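Local coordinates for protein erythrocyte binding antigen 140 (Plasmodium falciparum, PDB 4GF2) that probably binds a host receptor on the red cell surface during erythrocyte invasion by the parasite, through the two Duffy-binding-like domains of this fragment, at residues L196-K201 with K273-L278; A210-C215 with C281-T286; K228-M233 with D267-E272. The protein carries 3 engineered substitutions. One frame throughout, in Å; residues are numbered along the deposited sequence.

Contact 1 of 3, residues L196-K201 with K273-L278; sequences LNIKDK and KEYDDL
Ile198 and Lys199, near the end of helix 175-202, meet Glu274, Tyr275 and Leu278 of the short helix 273-279 in the helical Duffy-binding-like part of the chain. The axes of segments 196-201 and 273-278 approach to 11.0 Å, with their directions at 35°, leaving the side chains to bridge the gap between backbones. Ile198 and Leu278 point at each other and meet obliquely, branch against branch. The methyl Ile198 CG2, anti to its own backbone N, lies 4.0 Å from Leu278 CD1 and nearly as close to Leu278 CB. On the more exposed flank a bend at chi2 (-142°) turns the Lys199 chain toward the Glu274 carboxylate. Glu274 reaches out as an extended chain, and the two side chains cross at about a right angle. Their salt bridge, Lys199 NZ to Glu274 OE2, is 3.3 Å long and weak as a hydrogen bond. On the inner flank helix 213-242 covers Ile198 through Pro218 and Tyr222, and it accepts a hydrogen bond from Tyr275 OH at Cys219 O. This anchors the far end of the Tyr275 ring, whose CE2 is approached obliquely by Ile198 CD1 at 4.2 Å.

Contact 2 of 3, residues A210-C215 with C281-T286; sequences ACFGGC and CRYTAT
The disulfide Cys211-Cys281 ties the 3-10 segment just before helix 213-242 to the loop leading into helix 285-293, and its sulfurs lie over one face of the Tyr283 ring. The two SG atoms of Cys211 and Cys281 are joined at 2.0 Å with a chi3 of 92°, close to the relaxed right angle and right-handed in sense. The halves of the bridge are built differently. In Cys211 the sulfur stands beside the backbone N, while in Cys281 it is anti to the backbone N (chi1 171°). The CA atoms of Cys211 and Cys281 are 4.6 Å apart, and next to them Ala210 O lies 3.6 Å from Cys281 CB, with the methyl of Ala210 close to Cys281 N.

Cys211 SG sits over the centre of the Tyr283 ring, 3.7 Å from the centroid and 14° off the normal, a sulfur-aromatic contact. Cys281 SG lies over the same face but nearer the rim, so the S-S bond spreads across the ring. Beyond the sulfurs, Tyr283 OH reaches Cys211 CB at 3.5 Å and more loosely Phe212 CZ at 4.1 Å, the Phe212 and Tyr283 side chains crossing at about a right angle. Asp310 and Phe314 of helix 308-314 also touch Tyr283. Helix 361-382 joins in through two hydrogen bonds, Tyr374 OH with Tyr283 O and Glu366 OE2 with Thr284 OG1. Four residues after Cys211, Cys215 bonds to Cys202, a second covalent tie in the same region. Several disulfides linking helix ends and loops are characteristic of the cysteine-rich, helical Duffy-binding-like fold.

Contact 3 of 3, residues K228-M233 with D267-E272; sequences KSKTQM and DFFKNE
Met233 and Lys230 of the long helix 213-242 take the Phe268-Phe269 pair into the helical core of the Duffy-binding-like fold, where short helix 265-269 ends against the long one. Followed outward, Met233 first sets CB 4.0 Å from Phe269 CZ, at the tip of that ring. The chain then runs on extended, with CG anti to the backbone N, until SD reaches both aromatics. SD lies over a face of Phe268, 4.3 Å from the centroid and 27° off the normal, a Met-aromatic contact in which the two side chains cross at about a right angle. Its approach to Phe269 is oblique, 5.0 Å from the centroid, although Phe269 CZ is as near as the Phe268 rim. The turn about CG-SD (chi3 72°) brings the methyl round so that Met233 CE meets Phe269 CE2 at 3.6 Å.

Phe269 carries most of the contact: CE1, CE2 and CZ all come down on the backbone and inner side-chain atoms of the long helix. One of its faces receives Phe268 CD2 near the rim, and Lys230 lies on the opposite face. Lys230 CB and CG run past Phe269 CD2, CG at 3.6 Å, before the extended chain carries its amine away from the ring. Ser229 fills in beside them, its CB 3.9 Å from Phe269 CE1, while its hydroxyl bonds to Phe225 O one turn earlier. Helix 175-202 also packs here, with Trp183 on Met233 and Phe187 meeting the Phe268 ring. Lys230 CA makes a CH-pi contact over the face of the Phe269 ring, 3.6 Å from the centroid and 21° off the normal.

In the fold
Contacts 1 and 2 have centres about 11 Å apart and touch, chiefly where Asp277 and Leu278 meet Arg282, Ala210 and Cys215. The centre of contact 3 lies about 17 Å and 23 Å from those of contacts 1 and 2. Helix 213-242 begins within the first segment of contact 2 and carries that of contact 3; helix 175-202, just before it in the chain, carries that of contact 1. The segments of contacts 1 and 2 alternate along the sequence, while contact 3 nests inside both loops. Together they lay residues 267-286 against two successive long helices, returning along 213-242, and contact 2 brings the disulfide-tied end of that path up to helix 361-382, in the second Duffy-binding-like domain.

Contact 1 of 3, residues L196-K201 with K273-L278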
ATOM      1  N   LEU A 196      16.132  13.348   1.311  1.00 51.03           N
ATOM      2  CA  LEU A 196      17.501  13.101   0.871  1.00 52.72           C
ATOM      3  C   LEU A 196      17.797  11.610   0.930  1.00 51.34           C
ATOM      4  O   LEU A 196      18.469  11.070   0.054  1.00 52.07           O
ATOM      5  CB  LEU A 196      18.508  13.877   1.724  1.00 56.90           C
ATOM      6  CG  LEU A 196      18.546  15.393   1.512  1.00 61.07           C
ATOM      7  CD1 LEU A 196      19.609  16.027   2.391  1.00 63.17           C
ATOM      8  CD2 LEU A 196      18.793  15.744   0.050  1.00 64.99           C
ATOM      9  N   ASN A 197      17.296  10.943   1.964  1.00 51.25           N
ATOM     10  CA  ASN A 197      17.405   9.492   2.032  1.00 54.78           C
ATOM     11  C   ASN A 197      16.762   8.850   0.807  1.00 54.92           C
ATOM     12  O   ASN A 197      17.302   7.903   0.236  1.00 56.26           O
ATOM     13  CB  ASN A 197      16.759   8.958   3.309  1.00 58.56           C
ATOM     14  CG  ASN A 197      17.594   9.234   4.540  1.00 65.69           C
ATOM     15  OD1 ASN A 197      18.821   9.296   4.469  1.00 71.78           O
ATOM     16  ND2 ASN A 197      16.933   9.402   5.680  1.00 64.92           N
ATOM     17  N   ILE A 198      15.612   9.374   0.396  1.00 53.08           N
ATOM     18  CA  ILE A 198      14.927   8.861  -0.787  1.00 51.13           C
ATOM     19  C   ILE A 198      15.809   8.990  -2.026  1.00 52.13           C
ATOM     20  O   ILE A 198      15.907   8.055  -2.814  1.00 50.91           O
ATOM     21  CB  ILE A 198      13.594   9.591  -1.038  1.00 48.72           C
ATOM     22  CG1 ILE A 198      12.553   9.154  -0.009  1.00 48.69           C
ATOM     23  CG2 ILE A 198      13.091   9.306  -2.438  1.00 47.16           C
ATOM     24  CD1 ILE A 198      11.256   9.930  -0.086  1.00 48.48           C
ATOM     25  N   LYS A 199      16.444  10.146  -2.196  1.00 53.97           N
ATOM     26  CA  LYS A 199      17.336  10.361  -3.332  1.00 57.72           C
ATOM     27  C   LYS A 199      18.495   9.377  -3.289  1.00 58.98           C
ATOM     28  O   LYS A 199      18.797   8.708  -4.277  1.00 61.38           O
ATOM     29  CB  LYS A 199      17.889  11.787  -3.337  1.00 62.62           C
ATOM     30  CG  LYS A 199      16.848  12.870  -3.556  1.00 65.94           C
ATOM     31  CD  LYS A 199      17.396  13.997  -4.425  1.00 72.68           C
ATOM     32  CE  LYS A 199      16.516  15.237  -4.352  1.00 76.01           C
ATOM     33  NZ  LYS A 199      16.835  16.227  -5.417  1.00 80.53           N
ATOM     34  N   ASP A 200      19.138   9.302  -2.132  1.00 58.61           N
ATOM     35  CA  ASP A 200      20.292   8.439  -1.936  1.00 61.83           C
ATOM     36  C   ASP A 200      20.011   7.000  -2.359  1.00 64.23           C
ATOM     37  O   ASP A 200      20.799   6.394  -3.087  1.00 68.62           O
ATOM     38  CB  ASP A 200      20.712   8.466  -0.464  1.00 62.45           C
ATOM     39  CG  ASP A 200      21.961   7.654  -0.201  1.00 67.10           C
ATOM     40  OD1 ASP A 200      22.965   7.861  -0.914  1.00 69.46           O
ATOM     41  OD2 ASP A 200      21.934   6.800   0.710  1.00 69.23           O
ATOM     42  N   LYS A 201      18.883   6.459  -1.907  1.00 61.62           N
ATOM     43  CA  LYS A 201      18.573   5.049  -2.115  1.00 60.84           C
ATOM     44  C   LYS A 201      17.834   4.782  -3.425  1.00 59.54           C
ATOM     45  O   LYS A 201      17.932   3.692  -3.991  1.00 60.94           O
ATOM     46  CB  LYS A 201      17.745   4.513  -0.943  1.00 59.90           C
ATOM     47  CG  LYS A 201      18.414   4.682   0.413  1.00 61.70           C
ATOM     48  CD  LYS A 201      19.879   4.265   0.364  1.00 67.23           C
ATOM     49  CE  LYS A 201      20.532   4.336   1.736  1.00 72.26           C
ATOM     50  NZ  LYS A 201      20.122   3.204   2.609  1.00 75.51           N
ATOM     51  N   LYS A 273       5.480  15.889  -7.930  1.00 74.83           N
ATOM     52  CA  LYS A 273       5.787  14.990  -9.028  1.00 71.74           C
ATOM     53  C   LYS A 273       7.019  14.167  -8.677  1.00 67.56           C
ATOM     54  O   LYS A 273       7.093  12.977  -8.983  1.00 67.81           O
ATOM     55  CB  LYS A 273       6.035  15.793 -10.310  1.00 75.54           C
ATOM     56  CG  LYS A 273       5.387  15.216 -11.557  1.00 81.78           C
ATOM     57  CD  LYS A 273       6.211  14.090 -12.157  1.00 86.74           C
ATOM     58  CE  LYS A 273       5.544  13.506 -13.397  1.00 94.01           C
ATOM     59  NZ  LYS A 273       5.354  14.517 -14.477  1.00100.26           N
ATOM     60  N   GLU A 274       7.976  14.802  -8.008  1.00 65.25           N
ATOM     61  CA  GLU A 274       9.267  14.180  -7.754  1.00 64.25           C
ATOM     62  C   GLU A 274       9.141  12.931  -6.889  1.00 62.75           C
ATOM     63  O   GLU A 274       9.846  11.948  -7.107  1.00 66.18           O
ATOM     64  CB  GLU A 274      10.226  15.173  -7.101  1.00 65.58           C
ATOM     65  CG  GLU A 274      11.667  14.693  -7.072  1.00 67.49           C
ATOM     66  CD  GLU A 274      12.622  15.737  -6.529  1.00 71.06           C
ATOM     67  OE1 GLU A 274      12.144  16.779  -6.029  1.00 73.00           O
ATOM     68  OE2 GLU A 274      13.849  15.516  -6.603  1.00 71.87           O
ATOM     69  N   TYR A 275       8.248  12.967  -5.906  1.00 57.91           N
ATOM     70  CA  TYR A 275       8.050  11.804  -5.052  1.00 52.38           C
ATOM     71  C   TYR A 275       7.576  10.606  -5.875  1.00 51.62           C
ATOM     72  O   TYR A 275       8.146   9.516  -5.793  1.00 49.89           O
ATOM     73  CB  TYR A 275       7.046  12.093  -3.939  1.00 49.41           C
ATOM     74  CG  TYR A 275       6.753  10.860  -3.127  1.00 45.90           C
ATOM     75  CD1 TYR A 275       5.772   9.963  -3.527  1.00 44.34           C
ATOM     76  CD2 TYR A 275       7.482  10.570  -1.985  1.00 44.85           C
ATOM     77  CE1 TYR A 275       5.513   8.825  -2.801  1.00 43.02           C
ATOM     78  CE2 TYR A 275       7.228   9.430  -1.250  1.00 43.53           C
ATOM     79  CZ  TYR A 275       6.244   8.561  -1.664  1.00 42.61           C
ATOM     80  OH  TYR A 275       5.989   7.425  -0.935  1.00 42.44           O
ATOM     81  N   ASP A 276       6.527  10.815  -6.665  1.00 52.56           N
ATOM     82  CA  ASP A 276       6.003   9.775  -7.543  1.00 51.71           C
ATOM     83  C   ASP A 276       7.080   9.264  -8.497  1.00 51.69           C
ATOM     84  O   ASP A 276       7.150   8.071  -8.787  1.00 51.26           O
ATOM     85  CB  ASP A 276       4.817  10.308  -8.349  1.00 53.49           C
ATOM     86  CG  ASP A 276       3.545  10.407  -7.526  1.00 55.47           C
ATOM     87  OD1 ASP A 276       3.609  10.229  -6.293  1.00 52.80           O
ATOM     88  OD2 ASP A 276       2.476  10.664  -8.119  1.00 60.34           O
ATOM     89  N   ASP A 277       7.922  10.173  -8.978  1.00 53.24           N
ATOM     90  CA  ASP A 277       8.983   9.817  -9.915  1.00 55.45           C
ATOM     91  C   ASP A 277      10.043   8.918  -9.282  1.00 53.49           C
ATOM     92  O   ASP A 277      10.688   8.130  -9.973  1.00 53.44           O
ATOM     93  CB  ASP A 277       9.664  11.081 -10.452  1.00 59.08           C
ATOM     94  CG  ASP A 277       8.739  11.935 -11.299  1.00 61.92           C
ATOM     95  OD1 ASP A 277       7.750  11.396 -11.848  1.00 60.96           O
ATOM     96  OD2 ASP A 277       9.012  13.151 -11.419  1.00 65.42           O
ATOM     97  N   LEU A 278      10.235   9.043  -7.974  1.00 52.44           N
ATOM     98  CA  LEU A 278      11.313   8.327  -7.298  1.00 52.30           C
ATOM     99  C   LEU A 278      10.826   7.139  -6.476  1.00 52.22           C
ATOM    100  O   LEU A 278      11.610   6.249  -6.144  1.00 52.03           O
ATOM    101  CB  LEU A 278      12.083   9.275  -6.380  1.00 51.57           C
ATOM    102  CG  LEU A 278      12.925  10.363  -7.049  1.00 52.32           C
ATOM    103  CD1 LEU A 278      13.669  11.155  -5.990  1.00 50.47           C
ATOM    104  CD2 LEU A 278      13.900   9.773  -8.056  1.00 55.78           C
TER

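Contact 2 of 3, residues A210-C215 with C281-T286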
ATOM      1  N   ALA A 210      12.623   1.714  -7.070  1.00 47.29           N
ATOM      2  CA  ALA A 210      11.431   1.830  -6.235  1.00 45.84           C
ATOM      3  C   ALA A 210      10.690   0.505  -6.124  1.00 45.92           C
ATOM      4  O   ALA A 210       9.726   0.393  -5.374  1.00 44.47           O
ATOM      5  CB  ALA A 210      10.509   2.901  -6.783  1.00 45.30           C
ATOM      6  N   CYS A 211      11.139  -0.498  -6.872  1.00 46.79           N
ATOM      7  CA  CYS A 211      10.528  -1.818  -6.814  1.00 46.88           C
ATOM      8  C   CYS A 211      11.169  -2.695  -5.736  1.00 47.06           C
ATOM      9  O   CYS A 211      10.774  -3.843  -5.556  1.00 46.73           O
ATOM     10  CB  CYS A 211      10.622  -2.510  -8.179  1.00 46.54           C
ATOM     11  SG  CYS A 211      10.005  -1.519  -9.573  1.00 52.32           S
ATOM     12  N   PHE A 212      12.146  -2.155  -5.010  1.00 47.06           N
ATOM     13  CA  PHE A 212      12.847  -2.934  -3.991  1.00 48.40           C
ATOM     14  C   PHE A 212      12.965  -2.199  -2.658  1.00 46.64           C
ATOM     15  O   PHE A 212      12.974  -0.968  -2.607  1.00 47.75           O
ATOM     16  CB  PHE A 212      14.231  -3.334  -4.498  1.00 51.30           C
ATOM     17  CG  PHE A 212      14.200  -4.072  -5.801  1.00 54.53           C
ATOM     18  CD1 PHE A 212      13.877  -5.418  -5.842  1.00 56.92           C
ATOM     19  CD2 PHE A 212      14.481  -3.419  -6.989  1.00 55.48           C
ATOM     20  CE1 PHE A 212      13.838  -6.101  -7.046  1.00 57.71           C
ATOM     21  CE2 PHE A 212      14.444  -4.096  -8.195  1.00 56.28           C
ATOM     22  CZ  PHE A 212      14.122  -5.438  -8.223  1.00 57.22           C
ATOM     23  N   GLY A 213      13.065  -2.978  -1.584  1.00 45.28           N
ATOM     24  CA  GLY A 213      13.080  -2.454  -0.229  1.00 46.14           C
ATOM     25  C   GLY A 213      14.052  -1.318   0.039  1.00 49.90           C
ATOM     26  O   GLY A 213      13.754  -0.420   0.822  1.00 50.37           O
ATOM     27  N   GLY A 214      15.219  -1.353  -0.594  1.00 53.52           N
ATOM     28  CA  GLY A 214      16.214  -0.313  -0.389  1.00 55.30           C
ATOM     29  C   GLY A 214      15.626   1.076  -0.562  1.00 52.59           C
ATOM     30  O   GLY A 214      15.924   1.993   0.203  1.00 51.56           O
ATOM     31  N   CYS A 215      14.777   1.221  -1.576  1.00 51.01           N
ATOM     32  CA  CYS A 215      14.166   2.503  -1.904  1.00 49.48           C
ATOM     33  C   CYS A 215      12.775   2.632  -1.279  1.00 49.63           C
ATOM     34  O   CYS A 215      12.382   3.710  -0.835  1.00 47.95           O
ATOM     35  CB  CYS A 215      14.078   2.652  -3.425  1.00 48.07           C
ATOM     36  SG  CYS A 215      13.134   4.068  -4.022  1.00 54.37           S
ATOM     37  N   CYS A 281       7.197   2.238  -8.104  1.00 50.60           N
ATOM     38  CA  CYS A 281       7.764   1.163  -8.906  1.00 48.02           C
ATOM     39  C   CYS A 281       7.092   1.182 -10.276  1.00 46.03           C
ATOM     40  O   CYS A 281       5.892   0.928 -10.398  1.00 43.65           O
ATOM     41  CB  CYS A 281       7.564  -0.189  -8.219  1.00 49.06           C
ATOM     42  SG  CYS A 281       7.998  -1.623  -9.246  1.00 53.12           S
ATOM     43  N   ARG A 282       7.871   1.483 -11.306  1.00 49.90           N
ATOM     44  CA  ARG A 282       7.307   1.773 -12.619  1.00 57.93           C
ATOM     45  C   ARG A 282       6.748   0.557 -13.357  1.00 61.83           C
ATOM     46  O   ARG A 282       6.003   0.719 -14.322  1.00 67.54           O
ATOM     47  CB  ARG A 282       8.329   2.519 -13.483  1.00 63.83           C
ATOM     48  CG  ARG A 282       8.489   3.974 -13.065  1.00 67.17           C
ATOM     49  CD  ARG A 282       9.665   4.665 -13.736  1.00 70.68           C
ATOM     50  NE  ARG A 282       9.868   6.004 -13.184  1.00 73.06           N
ATOM     51  CZ  ARG A 282      10.882   6.807 -13.493  1.00 75.41           C
ATOM     52  NH1 ARG A 282      11.810   6.423 -14.360  1.00 77.60           N
ATOM     53  NH2 ARG A 282      10.967   8.003 -12.928  1.00 74.84           N
ATOM     54  N   TYR A 283       7.085  -0.653 -12.917  1.00 49.73           N
ATOM     55  CA  TYR A 283       6.497  -1.838 -13.539  1.00 44.47           C
ATOM     56  C   TYR A 283       5.340  -2.422 -12.722  1.00 42.71           C
ATOM     57  O   TYR A 283       4.826  -3.494 -13.041  1.00 43.76           O
ATOM     58  CB  TYR A 283       7.558  -2.898 -13.916  1.00 42.39           C
ATOM     59  CG  TYR A 283       8.296  -3.602 -12.795  1.00 41.50           C
ATOM     60  CD1 TYR A 283       7.622  -4.185 -11.728  1.00 39.78           C
ATOM     61  CD2 TYR A 283       9.679  -3.730 -12.840  1.00 42.66           C
ATOM     62  CE1 TYR A 283       8.310  -4.843 -10.723  1.00 40.91           C
ATOM     63  CE2 TYR A 283      10.372  -4.385 -11.844  1.00 43.52           C
ATOM     64  CZ  TYR A 283       9.687  -4.941 -10.790  1.00 43.88           C
ATOM     65  OH  TYR A 283      10.385  -5.593  -9.799  1.00 47.42           O
ATOM     66  N   THR A 284       4.923  -1.701 -11.682  1.00 41.62           N
ATOM     67  CA  THR A 284       3.676  -2.007 -10.987  1.00 42.93           C
ATOM     68  C   THR A 284       2.839  -0.749 -10.762  1.00 42.57           C
ATOM     69  O   THR A 284       1.811  -0.562 -11.408  1.00 41.57           O
ATOM     70  CB  THR A 284       3.903  -2.714  -9.627  1.00 47.40           C
ATOM     71  OG1 THR A 284       5.163  -2.324  -9.068  1.00 53.98           O
ATOM     72  CG2 THR A 284       3.885  -4.218  -9.806  1.00 44.66           C
ATOM     73  N   ALA A 285       3.287   0.119  -9.860  1.00 44.27           N
ATOM     74  CA  ALA A 285       2.481   1.255  -9.425  1.00 45.44           C
ATOM     75  C   ALA A 285       2.085   2.157 -10.590  1.00 47.35           C
ATOM     76  O   ALA A 285       0.916   2.509 -10.745  1.00 49.29           O
ATOM     77  CB  ALA A 285       3.225   2.053  -8.374  1.00 45.91           C
ATOM     78  N   THR A 286       3.061   2.527 -11.410  1.00 47.92           N
ATOM     79  CA  THR A 286       2.814   3.431 -12.528  1.00 50.63           C
ATOM     80  C   THR A 286       1.718   2.909 -13.462  1.00 52.23           C
ATOM     81  O   THR A 286       0.804   3.648 -13.823  1.00 55.09           O
ATOM     82  CB  THR A 286       4.101   3.679 -13.335  1.00 51.30           C
ATOM     83  OG1 THR A 286       5.095   4.256 -12.481  1.00 51.54           O
ATOM     84  CG2 THR A 286       3.833   4.618 -14.500  1.00 54.00           C
TER

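Contact 3 of 3, residues K228-M233 with D267-E272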
ATOM      1  N   LYS A 228       1.342  11.894   9.434  1.00 50.70           N
ATOM      2  CA  LYS A 228       1.385  12.368  10.813  1.00 51.25           C
ATOM      3  C   LYS A 228       1.476  13.885  10.874  1.00 46.01           C
ATOM      4  O   LYS A 228       0.769  14.524  11.653  1.00 45.83           O
ATOM      5  CB  LYS A 228       2.576  11.761  11.555  1.00 57.62           C
ATOM      6  CG  LYS A 228       2.448  10.273  11.817  1.00 66.65           C
ATOM      7  CD  LYS A 228       3.591   9.762  12.677  1.00 72.08           C
ATOM      8  CE  LYS A 228       3.363   8.321  13.111  1.00 77.02           C
ATOM      9  NZ  LYS A 228       3.274   7.383  11.957  1.00 78.35           N
ATOM     10  N   SER A 229       2.349  14.456  10.052  1.00 43.36           N
ATOM     11  CA  SER A 229       2.550  15.900  10.037  1.00 43.88           C
ATOM     12  C   SER A 229       1.284  16.648   9.630  1.00 49.06           C
ATOM     13  O   SER A 229       0.983  17.707  10.179  1.00 52.81           O
ATOM     14  CB  SER A 229       3.698  16.269   9.097  1.00 42.50           C
ATOM     15  OG  SER A 229       4.920  15.711   9.550  1.00 42.16           O
ATOM     16  N   LYS A 230       0.541  16.106   8.671  1.00 50.45           N
ATOM     17  CA  LYS A 230      -0.662  16.782   8.199  1.00 53.25           C
ATOM     18  C   LYS A 230      -1.740  16.867   9.280  1.00 57.99           C
ATOM     19  O   LYS A 230      -2.406  17.892   9.415  1.00 62.50           O
ATOM     20  CB  LYS A 230      -1.231  16.105   6.953  1.00 53.91           C
ATOM     21  CG  LYS A 230      -2.564  16.703   6.521  1.00 56.73           C
ATOM     22  CD  LYS A 230      -3.001  16.208   5.154  1.00 59.84           C
ATOM     23  CE  LYS A 230      -4.316  16.850   4.735  1.00 65.34           C
ATOM     24  NZ  LYS A 230      -4.699  16.494   3.342  1.00 67.97           N
ATOM     25  N   THR A 231      -1.916  15.794  10.045  1.00 58.18           N
ATOM     26  CA  THR A 231      -2.903  15.806  11.117  1.00 58.69           C
ATOM     27  C   THR A 231      -2.457  16.794  12.194  1.00 56.90           C
ATOM     28  O   THR A 231      -3.274  17.527  12.750  1.00 59.33           O
ATOM     29  CB  THR A 231      -3.122  14.400  11.736  1.00 62.69           C
ATOM     30  OG1 THR A 231      -1.952  13.987  12.451  1.00 63.42           O
ATOM     31  CG2 THR A 231      -3.445  13.371  10.654  1.00 60.64           C
ATOM     32  N   GLN A 232      -1.154  16.826  12.463  1.00 53.84           N
ATOM     33  CA  GLN A 232      -0.604  17.729  13.468  1.00 52.66           C
ATOM     34  C   GLN A 232      -0.879  19.182  13.106  1.00 53.98           C
ATOM     35  O   GLN A 232      -1.369  19.954  13.933  1.00 58.19           O
ATOM     36  CB  GLN A 232       0.904  17.509  13.629  1.00 50.83           C
ATOM     37  CG  GLN A 232       1.268  16.286  14.460  1.00 51.98           C
ATOM     38  CD  GLN A 232       2.769  16.099  14.606  1.00 52.16           C
ATOM     39  OE1 GLN A 232       3.561  16.831  14.010  1.00 52.73           O
ATOM     40  NE2 GLN A 232       3.166  15.114  15.403  1.00 52.72           N
ATOM     41  N   MET A 233      -0.570  19.555  11.869  1.00 51.61           N
ATOM     42  CA  MET A 233      -0.741  20.937  11.451  1.00 50.78           C
ATOM     43  C   MET A 233      -2.217  21.321  11.465  1.00 53.76           C
ATOM     44  O   MET A 233      -2.561  22.450  11.799  1.00 54.84           O
ATOM     45  CB  MET A 233      -0.143  21.178  10.066  1.00 50.04           C
ATOM     46  CG  MET A 233       0.240  22.638   9.828  1.00 50.59           C
ATOM     47  SD  MET A 233       0.849  22.970   8.165  1.00 75.82           S
ATOM     48  CE  MET A 233      -0.656  22.829   7.219  1.00145.28           C
ATOM     49  N   ASP A 267      -2.325  21.650  -0.268  1.00 92.37           N
ATOM     50  CA  ASP A 267      -1.207  21.868  -1.181  1.00 92.18           C
ATOM     51  C   ASP A 267       0.127  21.753  -0.450  1.00 87.83           C
ATOM     52  O   ASP A 267       1.163  21.493  -1.063  1.00 87.46           O
ATOM     53  CB  ASP A 267      -1.323  23.243  -1.841  1.00 97.03           C
ATOM     54  CG  ASP A 267      -0.225  23.498  -2.855  1.00 98.69           C
ATOM     55  OD1 ASP A 267       0.198  22.536  -3.532  1.00 96.83           O
ATOM     56  OD2 ASP A 267       0.212  24.662  -2.975  1.00102.06           O
ATOM     57  N   PHE A 268       0.092  21.948   0.863  1.00 84.78           N
ATOM     58  CA  PHE A 268       1.290  21.872   1.687  1.00 79.70           C
ATOM     59  C   PHE A 268       1.785  20.431   1.774  1.00 78.99           C
ATOM     60  O   PHE A 268       2.988  20.183   1.861  1.00 75.84           O
ATOM     61  CB  PHE A 268       0.991  22.414   3.087  1.00 75.24           C
ATOM     62  CG  PHE A 268       2.212  22.799   3.870  1.00 70.53           C
ATOM     63  CD1 PHE A 268       2.820  24.027   3.672  1.00 71.59           C
ATOM     64  CD2 PHE A 268       2.742  21.942   4.818  1.00 66.21           C
ATOM     65  CE1 PHE A 268       3.941  24.388   4.397  1.00 70.26           C
ATOM     66  CE2 PHE A 268       3.859  22.297   5.547  1.00 64.74           C
ATOM     67  CZ  PHE A 268       4.459  23.522   5.337  1.00 67.03           C
ATOM     68  N   PHE A 269       0.852  19.484   1.739  1.00 82.37           N
ATOM     69  CA  PHE A 269       1.197  18.073   1.876  1.00 82.41           C
ATOM     70  C   PHE A 269       0.954  17.257   0.606  1.00 88.63           C
ATOM     71  O   PHE A 269       1.209  16.052   0.589  1.00 88.54           O
ATOM     72  CB  PHE A 269       0.426  17.455   3.040  1.00 77.82           C
ATOM     73  CG  PHE A 269       0.725  18.091   4.362  1.00 71.70           C
ATOM     74  CD1 PHE A 269       1.928  17.855   5.001  1.00 68.44           C
ATOM     75  CD2 PHE A 269      -0.196  18.924   4.966  1.00 69.85           C
ATOM     76  CE1 PHE A 269       2.205  18.443   6.218  1.00 66.36           C
ATOM     77  CE2 PHE A 269       0.075  19.512   6.180  1.00 68.28           C
ATOM     78  CZ  PHE A 269       1.275  19.271   6.809  1.00 66.35           C
ATOM     79  N   LYS A 270       0.459  17.897  -0.450  1.00 94.48           N
ATOM     80  CA  LYS A 270       0.338  17.223  -1.737  1.00 99.41           C
ATOM     81  C   LYS A 270       1.714  16.734  -2.173  1.00 98.04           C
ATOM     82  O   LYS A 270       2.635  17.531  -2.346  1.00 99.07           O
ATOM     83  CB  LYS A 270      -0.230  18.161  -2.805  1.00105.93           C
ATOM     84  CG  LYS A 270      -1.725  18.419  -2.702  1.00111.99           C
ATOM     85  CD  LYS A 270      -2.290  18.921  -4.028  1.00117.71           C
ATOM     86  CE  LYS A 270      -3.726  19.406  -3.890  1.00121.63           C
ATOM     87  NZ  LYS A 270      -3.812  20.732  -3.213  1.00121.98           N
ATOM     88  N   ASN A 271       1.861  15.423  -2.341  1.00 95.22           N
ATOM     89  CA  ASN A 271       3.120  14.865  -2.817  1.00 90.59           C
ATOM     90  C   ASN A 271       3.436  15.384  -4.212  1.00 87.28           C
ATOM     91  O   ASN A 271       2.608  15.304  -5.117  1.00 86.64           O
ATOM     92  CB  ASN A 271       3.080  13.337  -2.811  1.00 91.19           C
ATOM     93  CG  ASN A 271       3.427  12.752  -1.455  1.00 90.39           C
ATOM     94  OD1 ASN A 271       3.501  13.468  -0.455  1.00 87.86           O
ATOM     95  ND2 ASN A 271       3.642  11.443  -1.414  1.00 92.43           N
ATOM     96  N   GLU A 272       4.636  15.927  -4.377  1.00 84.83           N
ATOM     97  CA  GLU A 272       5.034  16.524  -5.643  1.00 84.28           C
ATOM     98  C   GLU A 272       5.318  15.452  -6.687  1.00 76.91           C
ATOM     99  O   GLU A 272       5.385  14.263  -6.375  1.00 72.80           O
ATOM    100  CB  GLU A 272       6.266  17.412  -5.448  1.00 88.55           C
ATOM    101  CG  GLU A 272       6.028  18.600  -4.522  1.00 92.21           C
ATOM    102  CD  GLU A 272       7.315  19.293  -4.107  1.00 94.30           C
ATOM    103  OE1 GLU A 272       8.393  18.895  -4.599  1.00 96.81           O
ATOM    104  OE2 GLU A 272       7.246  20.232  -3.286  1.00 93.73           O
TER